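Local coordinates for oxidoreductase protein (Agrobacterium radiobacter, PDB 5UI9), which binds NAD+ and 2,3-dihydroxy-2-methylpropanoic acid side by side and probably catalyses NAD-dependent oxidation or reduction of a related hydroxy acid or sugar-like substrate, at residues R152-S157 and I227-Y232; P120-E125 and T312-A317; F16-M21 and G47-I52. All blocks are in the same frame, centred on the assembly; numbering follows the deposited sequence.

Contact 1 of 3, residues R152-S157 and I227-Y232; sequences RFSFRS and IVDVSY. With 8A1 ((2S)-2,3-dihydroxy-2-methylpropanoic acid), chain D.
Arg152 reaches across to Asp229 between two neighbouring parallel strands of the large mixed sheet of the C-terminal domain of GFO/IDH/MocA oxidoreductases. Its chain runs extended from CG to NE and grips the carboxylate side-on: NE lies 2.8 Å from Asp229 OD1, which it meets on the syn side, and NH2 binds OD2 from above the carboxylate plane. Phe153 turns to the other face, where its CB packs on Val228 CG2, while its N and O bond to Ile227 O and Asp229 N. Ser154 stands on the same face as Asp229; with OG anti to the backbone N (chi1 -175°), its hydroxyl donates to Asp229 OD2 over 2.6 Å. Phe155 continues the ladder with N to Asp229 O and O to Ser231 N; its ring points an edge at the Tyr232 face in an offset edge-to-face pair, planes 73° apart, and Leu179 of helix 175-191 covers its side of the sheet. Arg156 bends at chi3 (77°), bringing NH1 to 2.9 Å from OD2 of Asp229 on the anti lone pair. Three donors therefore converge on this buried oxygen, and the two arginines would be expected to favour the charged carboxylate. Arg156 NE makes a salt bridge with Asp249 of the second subunit, so the network borders the dimer interface; a water joins NH1 to Val230 O. The last bridge pairs Arg156 with Ser231. Just past it Ser157 N bonds to Ser231 O, Ser157 CB approaches Tyr232 CD1, and Tyr232 OH donates to O1 of the bound dihydroxy acid at 2.6 Å.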
loop_
_atom_site.group_PDB
_atom_site.type_symbol
_atom_site.label_atom_id
_atom_site.label_comp_id
_atom_site.label_asym_id
_atom_site.label_seq_id
_atom_site.Cartn_x
_atom_site.Cartn_y
_atom_site.Cartn_z
ATOM N N ARG A 152 -2.275 4.245 -4.748
ATOM C CA ARG A 152 -1.342 3.147 -4.665
ATOM C C ARG A 152 -0.968 2.716 -6.070
ATOM O O ARG A 152 -1.848 2.514 -6.907
ATOM C CB ARG A 152 -1.947 1.959 -3.922
ATOM C CG ARG A 152 -0.943 0.831 -3.703
ATOM C CD ARG A 152 -1.610 -0.520 -3.559
ATOM N NE ARG A 152 -0.623 -1.571 -3.314
ATOM C CZ ARG A 152 -0.891 -2.873 -3.279
ATOM N NH1 ARG A 152 -2.124 -3.327 -3.464
ATOM N NH2 ARG A 152 0.084 -3.733 -3.056
ATOM N N PHE A 153 0.335 2.549 -6.296
ATOM C CA PHE A 153 0.895 2.103 -7.562
ATOM C C PHE A 153 1.764 0.885 -7.256
ATOM O O PHE A 153 2.762 1.005 -6.553
ATOM C CB PHE A 153 1.739 3.222 -8.182
ATOM C CG PHE A 153 1.005 4.527 -8.314
ATOM C CD1 PHE A 153 0.955 5.427 -7.244
ATOM C CD2 PHE A 153 0.353 4.860 -9.497
ATOM C CE1 PHE A 153 0.265 6.625 -7.355
ATOM C CE2 PHE A 153 -0.340 6.058 -9.612
ATOM C CZ PHE A 153 -0.384 6.940 -8.539
ATOM N N SER A 154 1.392 -0.271 -7.799
ATOM C CA SER A 154 1.932 -1.558 -7.355
ATOM C C SER A 154 2.372 -2.417 -8.542
ATOM O O SER A 154 1.615 -2.608 -9.485
ATOM C CB SER A 154 0.867 -2.301 -6.542
ATOM O OG SER A 154 1.380 -3.498 -5.985
ATOM N N PHE A 155 3.606 -2.912 -8.490
ATOM C CA PHE A 155 4.133 -3.842 -9.488
ATOM C C PHE A 155 4.781 -4.961 -8.693
ATOM O O PHE A 155 5.911 -4.812 -8.213
ATOM C CB PHE A 155 5.144 -3.126 -10.396
ATOM C CG PHE A 155 5.649 -3.960 -11.558
ATOM C CD1 PHE A 155 6.621 -4.940 -11.376
ATOM C CD2 PHE A 155 5.199 -3.712 -12.854
ATOM C CE1 PHE A 155 7.093 -5.687 -12.446
ATOM C CE2 PHE A 155 5.672 -4.453 -13.925
ATOM C CZ PHE A 155 6.621 -5.442 -13.719
ATOM N N ARG A 156 4.043 -6.054 -8.514
ATOM C CA ARG A 156 4.507 -7.201 -7.729
ATOM C C ARG A 156 4.458 -8.418 -8.637
ATOM O O ARG A 156 3.396 -8.771 -9.146
ATOM C CB ARG A 156 3.638 -7.417 -6.487
ATOM C CG ARG A 156 3.424 -6.164 -5.646
ATOM C CD ARG A 156 2.860 -6.503 -4.267
ATOM N NE ARG A 156 3.914 -7.023 -3.385
ATOM C CZ ARG A 156 4.852 -6.287 -2.789
ATOM N NH1 ARG A 156 4.909 -4.964 -2.958
ATOM N NH2 ARG A 156 5.765 -6.884 -2.023
ATOM N N SER A 157 5.618 -9.033 -8.837
ATOM C CA SER A 157 5.828 -10.040 -9.869
ATOM C C SER A 157 6.783 -11.120 -9.386
ATOM O O SER A 157 7.587 -10.884 -8.484
ATOM C CB SER A 157 6.426 -9.376 -11.112
ATOM O OG SER A 157 6.655 -10.323 -12.134
ATOM N N ILE A 227 1.463 5.320 -2.122
ATOM C CA ILE A 227 2.347 4.188 -1.908
ATOM C C ILE A 227 2.810 3.666 -3.266
ATOM O O ILE A 227 1.991 3.417 -4.154
ATOM C CB ILE A 227 1.618 3.044 -1.167
ATOM C CG1 ILE A 227 1.182 3.492 0.238
ATOM C CG2 ILE A 227 2.477 1.785 -1.088
ATOM C CD1 ILE A 227 2.320 3.858 1.173
ATOM N N VAL A 228 4.122 3.513 -3.418
ATOM C CA VAL A 228 4.708 2.784 -4.534
ATOM C C VAL A 228 5.333 1.530 -3.946
ATOM O O VAL A 228 6.290 1.611 -3.163
ATOM C CB VAL A 228 5.762 3.616 -5.275
ATOM C CG1 VAL A 228 6.496 2.768 -6.309
ATOM C CG2 VAL A 228 5.092 4.804 -5.938
ATOM N N ASP A 229 4.786 0.377 -4.304
ATOM C CA ASP A 229 5.302 -0.892 -3.803
ATOM C C ASP A 229 5.664 -1.796 -4.975
ATOM O O ASP A 229 4.844 -2.054 -5.850
ATOM C CB ASP A 229 4.322 -1.544 -2.817
ATOM C CG ASP A 229 3.003 -1.943 -3.447
ATOM O OD1 ASP A 229 2.086 -1.107 -3.519
ATOM O OD2 ASP A 229 2.859 -3.126 -3.823
ATOM N N VAL A 230 6.924 -2.226 -5.000
ATOM C CA VAL A 230 7.455 -3.043 -6.072
ATOM C C VAL A 230 8.146 -4.280 -5.508
ATOM O O VAL A 230 8.723 -4.241 -4.413
ATOM C CB VAL A 230 8.401 -2.242 -7.011
ATOM C CG1 VAL A 230 7.637 -1.105 -7.672
ATOM C CG2 VAL A 230 9.630 -1.710 -6.281
ATOM N N SER A 231 8.064 -5.373 -6.264
ATOM C CA SER A 231 8.649 -6.646 -5.870
ATOM C C SER A 231 8.858 -7.531 -7.088
ATOM O O SER A 231 7.967 -7.619 -7.940
ATOM C CB SER A 231 7.725 -7.369 -4.881
ATOM O OG SER A 231 8.176 -8.693 -4.602
ATOM N N TYR A 232 10.030 -8.163 -7.169
ATOM C CA TYR A 232 10.285 -9.274 -8.100
ATOM C C TYR A 232 10.399 -10.635 -7.369
ATOM O O TYR A 232 10.911 -11.612 -7.935
ATOM C CB TYR A 232 11.526 -8.994 -8.958
ATOM C CG TYR A 232 11.221 -8.336 -10.294
ATOM C CD1 TYR A 232 10.359 -8.947 -11.216
ATOM C CD2 TYR A 232 11.798 -7.118 -10.650
ATOM C CE1 TYR A 232 10.087 -8.362 -12.444
ATOM C CE2 TYR A 232 11.522 -6.526 -11.875
ATOM C CZ TYR A 232 10.670 -7.153 -12.765
ATOM O OH TYR A 232 10.393 -6.576 -13.977
HETATM O OXT 8A1 D . 10.688 -2.878 -18.498
HETATM C C 8A1 D . 11.748 -2.713 -17.848
HETATM O O 8A1 D . 12.343 -1.614 -17.803
HETATM C CA 8A1 D . 12.328 -3.873 -17.079
HETATM C CB 8A1 D . 11.800 -3.752 -15.650
HETATM O O1 8A1 D . 12.124 -4.904 -14.865
HETATM O O2 8A1 D . 13.763 -3.797 -17.090
HETATM C C3 8A1 D . 11.925 -5.195 -17.734
HETATM O O HOH W 1 7.115 -3.897 -1.736
#

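Contact 2 of 3, residues P120-E125 and T312-A317; sequences PLMVHE and TSTSGA
Thr314 OG1 donates to Val123 O over 2.7 Å, the shortest polar bond between the two segments, and lies in the plane of that carbonyl. The hydroxyl reaches it because OG1 sits between the backbone N and the carbonyl carbon (chi1 59°). Thr314 also uses its own carbonyl: Val123 N donates to Thr314 O at 2.8 Å, almost straight in line with the C=O bond, so both backbone polar atoms of Val123 are held by one threonine. Two residues on, Gly316 N donates to Leu121 O at 2.8 Å from 42° above the carbonyl plane. These bonds flank a single bridge between Met122 and Ser315, where the CA atoms come within 4.1 Å. Strand 121-124 is the outermost strand of the parallel Rossmann sheet, and the bridge lays against its outer side the turn that leads into helix 316-335. Ser315 is the N-cap of that helix: its OG caps Asp318 N and also bonds to Glu311. Gly316, which begins the helix, packs its CA against Val123 CG2 and Leu121 CD2. Met122, with CG anti to the backbone N (chi1 -174°), crosses Thr312 at about a right angle; its CG passes 3.4 Å from Thr312 OG1 and SD rests against CB and CG2. Helix 289-308 covers the same methionine through Ile298 and Trp302. At the end of segment 120-125, Glu125 CB lies 3.9 Å from Thr314 CG2, while the Glu125 carboxylate turns away to His182, which hydrogen-bonds the dihydroxy acid.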
loop_
_atom_site.group_PDB
_atom_site.type_symbol
_atom_site.label_atom_id
_atom_site.label_comp_id
_atom_site.label_asym_id
_atom_site.label_seq_id
_atom_site.Cartn_x
_atom_site.Cartn_y
_atom_site.Cartn_z
ATOM N N PRO A 120 16.894 18.502 -28.586
ATOM C CA PRO A 120 15.996 17.738 -27.725
ATOM C C PRO A 120 16.669 16.518 -27.080
ATOM O O PRO A 120 17.544 15.881 -27.688
ATOM C CB PRO A 120 14.883 17.290 -28.681
ATOM C CG PRO A 120 14.912 18.269 -29.795
ATOM C CD PRO A 120 16.344 18.669 -29.946
ATOM N N LEU A 121 16.271 16.226 -25.844
ATOM C CA LEU A 121 16.688 15.016 -25.143
ATOM C C LEU A 121 15.454 14.409 -24.498
ATOM O O LEU A 121 14.815 15.060 -23.671
ATOM C CB LEU A 121 17.729 15.339 -24.068
ATOM C CG LEU A 121 18.197 14.185 -23.167
ATOM C CD1 LEU A 121 18.869 13.089 -23.987
ATOM C CD2 LEU A 121 19.126 14.700 -22.076
ATOM N N MET A 122 15.129 13.173 -24.876
ATOM C CA MET A 122 14.017 12.436 -24.284
ATOM C C MET A 122 14.545 11.173 -23.629
ATOM O O MET A 122 15.362 10.466 -24.213
ATOM C CB MET A 122 12.981 12.049 -25.347
ATOM C CG MET A 122 11.728 11.404 -24.758
ATOM S SD MET A 122 10.528 10.824 -25.967
ATOM C CE MET A 122 11.281 9.301 -26.519
ATOM N N VAL A 123 14.048 10.880 -22.431
ATOM C CA VAL A 123 14.302 9.589 -21.809
ATOM C C VAL A 123 13.253 8.612 -22.319
ATOM O O VAL A 123 12.055 8.921 -22.332
ATOM C CB VAL A 123 14.290 9.676 -20.269
ATOM C CG1 VAL A 123 14.558 8.304 -19.638
ATOM C CG2 VAL A 123 15.327 10.696 -19.819
ATOM N N HIS A 124 13.696 7.441 -22.770
ATOM C CA HIS A 124 12.760 6.403 -23.170
ATOM C C HIS A 124 12.191 5.810 -21.873
ATOM O O HIS A 124 12.697 4.825 -21.342
ATOM C CB HIS A 124 13.424 5.346 -24.063
ATOM C CG HIS A 124 12.458 4.387 -24.692
ATOM N ND1 HIS A 124 12.368 4.216 -26.057
ATOM C CD2 HIS A 124 11.550 3.540 -24.144
ATOM C CE1 HIS A 124 11.450 3.306 -26.322
ATOM N NE2 HIS A 124 10.930 2.886 -25.178
ATOM N N GLU A 125 11.155 6.469 -21.361
ATOM C CA GLU A 125 10.444 6.045 -20.170
ATOM C C GLU A 125 9.014 5.697 -20.598
ATOM O O GLU A 125 8.146 6.577 -20.670
ATOM C CB GLU A 125 10.495 7.176 -19.133
ATOM C CG GLU A 125 9.747 6.913 -17.837
ATOM C CD GLU A 125 9.976 5.513 -17.290
ATOM O OE1 GLU A 125 11.115 5.207 -16.874
ATOM O OE2 GLU A 125 9.012 4.722 -17.307
ATOM N N THR A 312 9.134 16.916 -25.407
ATOM C CA THR A 312 8.585 15.588 -25.120
ATOM C C THR A 312 8.087 15.478 -23.674
ATOM O O THR A 312 8.451 16.271 -22.808
ATOM C CB THR A 312 9.600 14.461 -25.418
ATOM O OG1 THR A 312 10.805 14.666 -24.670
ATOM C CG2 THR A 312 9.920 14.410 -26.916
ATOM N N SER A 313 7.261 14.465 -23.440
ATOM C CA SER A 313 6.587 14.236 -22.157
ATOM C C SER A 313 7.596 13.781 -21.104
ATOM O O SER A 313 7.579 14.271 -19.972
ATOM C CB SER A 313 5.462 13.199 -22.332
ATOM O OG SER A 313 4.832 12.870 -21.104
ATOM N N THR A 314 8.474 12.853 -21.483
ATOM C CA THR A 314 9.560 12.404 -20.609
ATOM C C THR A 314 10.900 12.967 -21.087
ATOM O O THR A 314 11.880 12.236 -21.277
ATOM C CB THR A 314 9.608 10.868 -20.505
ATOM O OG1 THR A 314 9.782 10.303 -21.809
ATOM C CG2 THR A 314 8.314 10.343 -19.885
ATOM N N SER A 315 10.936 14.286 -21.257
ATOM C CA SER A 315 12.146 14.980 -21.638
ATOM C C SER A 315 13.178 14.763 -20.539
ATOM O O SER A 315 12.818 14.437 -19.401
ATOM C CB SER A 315 11.878 16.477 -21.826
ATOM O OG SER A 315 11.521 17.079 -20.592
ATOM N N GLY A 316 14.451 14.918 -20.885
ATOM C CA GLY A 316 15.533 14.810 -19.909
ATOM C C GLY A 316 15.249 15.636 -18.663
ATOM O O GLY A 316 15.411 15.145 -17.536
ATOM N N ALA A 317 14.795 16.874 -18.879
ATOM C CA ALA A 317 14.455 17.813 -17.804
ATOM C C ALA A 317 13.322 17.299 -16.908
ATOM O O ALA A 317 13.438 17.344 -15.681
ATOM C CB ALA A 317 14.100 19.180 -18.381
#

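Contact 3 of 3, residues F16-M21 and G47-I52; sequences FAVNQM and GDQFGI. With NAD (nicotinamide-adenine-dinucleotide), chain C.
Met21 CB sits over the centre of the Phe50 ring, 3.5 Å from its centroid and 9° off the normal, a CH-pi contact between helix 17-26 and Phe50 of the segment 47-52. The turn at chi2 (-63°) keeps SD above the same face, a Met-aromatic contact at a distance, 5.5 Å from the centroid, and the turn at chi3 brings CE to Phe50 CB. That methyl also meets Ile52 tip to tip, CE to CD1 at 3.8 Å. Farther along the ring, Phe50 CZ lies 3.6 Å from Val18 O and somewhat farther from Val18 CG1, and the amide end of Gln49 crosses this valine methyl at the solvent-facing margin. Ile52 is brought to the methionine by a Schellman motif: Gly51 takes a positive phi (64°), and Ile52 N bonds back to Gly47 O. Behind the pair, Ile35 touches both Met21 and Ile52, and Leu10 also packs on Met21, so strands 30-36 and 6-11 back the apolar cluster. On the segment that carries Met21, Phe16 N donates to O2N of NAD at 2.9 Å, and the Phe16 ring lays a face over the nicotinamide near C4N. The glycine-rich turn and Ala17 fit the GxGxxA pattern, and the whole is the helix packing of a dinucleotide-binding Rossmann fold.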
loop_
_atom_site.group_PDB
_atom_site.type_symbol
_atom_site.label_atom_id
_atom_site.label_comp_id
_atom_site.label_asym_id
_atom_site.label_seq_id
_atom_site.Cartn_x
_atom_site.Cartn_y
_atom_site.Cartn_z
ATOM N N PHE A 16 16.563 -5.485 -25.430
ATOM C CA PHE A 16 15.403 -4.617 -25.579
ATOM C C PHE A 16 15.374 -3.807 -26.875
ATOM O O PHE A 16 14.292 -3.467 -27.359
ATOM C CB PHE A 16 15.233 -3.683 -24.379
ATOM C CG PHE A 16 13.843 -3.118 -24.270
ATOM C CD1 PHE A 16 12.784 -3.931 -23.867
ATOM C CD2 PHE A 16 13.580 -1.799 -24.615
ATOM C CE1 PHE A 16 11.500 -3.426 -23.777
ATOM C CE2 PHE A 16 12.289 -1.289 -24.532
ATOM C CZ PHE A 16 11.251 -2.100 -24.099
ATOM N N ALA A 17 16.539 -3.507 -27.437
ATOM C CA ALA A 17 16.615 -2.726 -28.687
ATOM C C ALA A 17 15.912 -3.370 -29.883
ATOM O O ALA A 17 15.496 -2.663 -30.791
ATOM C CB ALA A 17 18.062 -2.436 -29.048
ATOM N N VAL A 18 15.782 -4.698 -29.879
ATOM C CA VAL A 18 15.031 -5.413 -30.919
ATOM C C VAL A 18 13.584 -4.902 -30.973
ATOM O O VAL A 18 13.030 -4.748 -32.062
ATOM C CB VAL A 18 15.073 -6.952 -30.703
ATOM C CG1 VAL A 18 14.161 -7.685 -31.694
ATOM C CG2 VAL A 18 16.511 -7.469 -30.813
ATOM N N ASN A 19 12.995 -4.618 -29.803
ATOM C CA ASN A 19 11.650 -4.024 -29.723
ATOM C C ASN A 19 11.634 -2.610 -30.284
ATOM O O ASN A 19 10.694 -2.231 -30.968
ATOM C CB ASN A 19 11.119 -3.978 -28.288
ATOM C CG ASN A 19 10.980 -5.349 -27.670
ATOM O OD1 ASN A 19 10.255 -6.201 -28.178
ATOM N ND2 ASN A 19 11.682 -5.569 -26.566
ATOM N N GLN A 20 12.664 -1.833 -29.967
ATOM C CA GLN A 20 12.767 -0.460 -30.457
ATOM C C GLN A 20 12.921 -0.429 -31.982
ATOM O O GLN A 20 12.301 0.402 -32.646
ATOM C CB GLN A 20 13.899 0.297 -29.746
ATOM C CG GLN A 20 13.591 0.524 -28.272
ATOM C CD GLN A 20 14.682 1.225 -27.491
ATOM O OE1 GLN A 20 14.913 0.893 -26.328
ATOM N NE2 GLN A 20 15.337 2.208 -28.104
ATOM N N MET A 21 13.708 -1.365 -32.518
ATOM C CA MET A 21 13.870 -1.538 -33.968
ATOM C C MET A 21 12.580 -1.938 -34.686
ATOM O O MET A 21 12.271 -1.387 -35.748
ATOM C CB MET A 21 14.968 -2.570 -34.275
ATOM C CG MET A 21 16.377 -2.115 -33.916
ATOM S SD MET A 21 16.987 -0.676 -34.822
ATOM C CE MET A 21 17.063 -1.343 -36.492
ATOM N N GLY A 47 21.412 -6.205 -37.480
ATOM C CA GLY A 47 21.580 -5.664 -38.831
ATOM C C GLY A 47 20.900 -6.515 -39.895
ATOM O O GLY A 47 20.191 -5.987 -40.754
ATOM N N ASP A 48 21.104 -7.832 -39.823
ATOM C CA ASP A 48 20.479 -8.781 -40.761
ATOM C C ASP A 48 18.962 -8.856 -40.590
ATOM O O ASP A 48 18.228 -8.816 -41.575
ATOM C CB ASP A 48 21.082 -10.188 -40.616
ATOM C CG ASP A 48 22.512 -10.285 -41.159
ATOM O OD1 ASP A 48 22.998 -9.327 -41.791
ATOM O OD2 ASP A 48 23.153 -11.333 -40.948
ATOM N N GLN A 49 18.506 -8.956 -39.344
ATOM C CA GLN A 49 17.075 -9.025 -39.040
ATOM C C GLN A 49 16.290 -7.845 -39.627
ATOM O O GLN A 49 15.227 -8.042 -40.213
ATOM C CB GLN A 49 16.853 -9.105 -37.519
ATOM C CG GLN A 49 15.404 -9.331 -37.094
ATOM C CD GLN A 49 15.249 -9.566 -35.599
ATOM O OE1 GLN A 49 16.215 -9.500 -34.833
ATOM N NE2 GLN A 49 14.026 -9.830 -35.177
ATOM N N PHE A 50 16.835 -6.635 -39.484
ATOM C CA PHE A 50 16.142 -5.403 -39.873
ATOM C C PHE A 50 16.665 -4.753 -41.152
ATOM O O PHE A 50 16.218 -3.664 -41.505
ATOM C CB PHE A 50 16.168 -4.411 -38.698
ATOM C CG PHE A 50 15.354 -4.870 -37.524
ATOM C CD1 PHE A 50 13.992 -4.602 -37.464
ATOM C CD2 PHE A 50 15.934 -5.610 -36.503
ATOM C CE1 PHE A 50 13.231 -5.046 -36.392
ATOM C CE2 PHE A 50 15.181 -6.059 -35.432
ATOM C CZ PHE A 50 13.831 -5.776 -35.376
ATOM N N GLY A 51 17.592 -5.422 -41.845
ATOM C CA GLY A 51 18.098 -4.961 -43.142
ATOM C C GLY A 51 18.843 -3.635 -43.103
ATOM O O GLY A 51 18.646 -2.794 -43.976
ATOM N N ILE A 52 19.706 -3.453 -42.100
ATOM C CA ILE A 52 20.444 -2.195 -41.930
ATOM C C ILE A 52 21.852 -2.368 -42.517
ATOM O O ILE A 52 22.626 -3.209 -42.048
ATOM C CB ILE A 52 20.524 -1.763 -40.439
ATOM C CG1 ILE A 52 19.166 -1.890 -39.716
ATOM C CG2 ILE A 52 21.038 -0.335 -40.320
ATOM C CD1 ILE A 52 18.083 -0.917 -40.152
HETATM P PA NAD C . 21.757 -5.576 -23.206
HETATM O O1A NAD C . 23.038 -5.796 -22.430
HETATM O O2A NAD C . 20.970 -6.753 -23.713
HETATM O O5B NAD C . 22.080 -4.626 -24.451
HETATM C C5B NAD C . 23.029 -3.569 -24.394
HETATM C C4B NAD C . 23.793 -3.581 -25.709
HETATM O O4B NAD C . 24.535 -2.372 -25.820
HETATM C C3B NAD C . 24.791 -4.726 -25.798
HETATM O O3B NAD C . 24.601 -5.426 -27.036
HETATM C C2B NAD C . 26.161 -4.069 -25.712
HETATM O O2B NAD C . 27.122 -4.737 -26.529
HETATM C C1B NAD C . 25.877 -2.662 -26.210
HETATM N N9A NAD C . 26.725 -1.564 -25.691
HETATM C C8A NAD C . 27.019 -1.278 -24.407
HETATM N N7A NAD C . 27.795 -0.165 -24.340
HETATM C C5A NAD C . 27.990 0.284 -25.595
HETATM C C6A NAD C . 28.708 1.409 -26.253
HETATM N N6A NAD C . 29.402 2.317 -25.534
HETATM N N1A NAD C . 28.641 1.500 -27.602
HETATM C C2A NAD C . 27.961 0.611 -28.356
HETATM N N3A NAD C . 27.292 -0.429 -27.823
HETATM C C4A NAD C . 27.269 -0.640 -26.480
HETATM O O3 NAD C . 20.799 -4.633 -22.325
HETATM P PN NAD C . 19.191 -4.591 -22.477
HETATM O O1N NAD C . 18.566 -5.688 -21.653
HETATM O O2N NAD C . 18.830 -4.472 -23.936
HETATM O O5D NAD C . 18.912 -3.214 -21.715
HETATM C C5D NAD C . 19.444 -1.999 -22.228
HETATM C C4D NAD C . 18.752 -0.847 -21.526
HETATM O O4D NAD C . 17.349 -0.925 -21.799
HETATM C C3D NAD C . 18.933 -0.902 -20.016
HETATM O O3D NAD C . 19.321 0.384 -19.524
HETATM C C2D NAD C . 17.573 -1.320 -19.481
HETATM O O2D NAD C . 17.251 -0.713 -18.229
HETATM C C1D NAD C . 16.619 -0.846 -20.575
HETATM N N1N NAD C . 15.348 -1.586 -20.686
HETATM C C2N NAD C . 14.228 -0.852 -20.810
HETATM C C3N NAD C . 12.973 -1.430 -20.926
HETATM C C7N NAD C . 11.776 -0.529 -21.059
HETATM O O7N NAD C . 11.892 0.531 -21.669
HETATM N N7N NAD C . 10.606 -0.883 -20.521
HETATM C C4N NAD C . 12.880 -2.823 -20.911
HETATM C C5N NAD C . 14.047 -3.580 -20.788
HETATM C C6N NAD C . 15.281 -2.937 -20.684
#

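In the fold
Contact 3 lies within the Rossmann fold, at two helices beside strands 6-11 and 30-36; contact 2 joins its outermost strand 121-124 to the turn before helix 316-335. The two meet where His124 packs on Gln20. Contact 1 lies across the chain's centre in the C-terminal sheet, nested within the loop that contact 2 closes. Contacts 1 and 2 are buried and polar: a regular parallel ladder with a charged network in one, a single bridge with a threonine hydroxyl bond in the other. Contact 3, only partly buried, is apolar. Contacts 1 and 3 reach different ligands, the dihydroxy acid and NAD; His124 of contact 2 touches NAD, and Glu125 bonds to His182, which holds the acid.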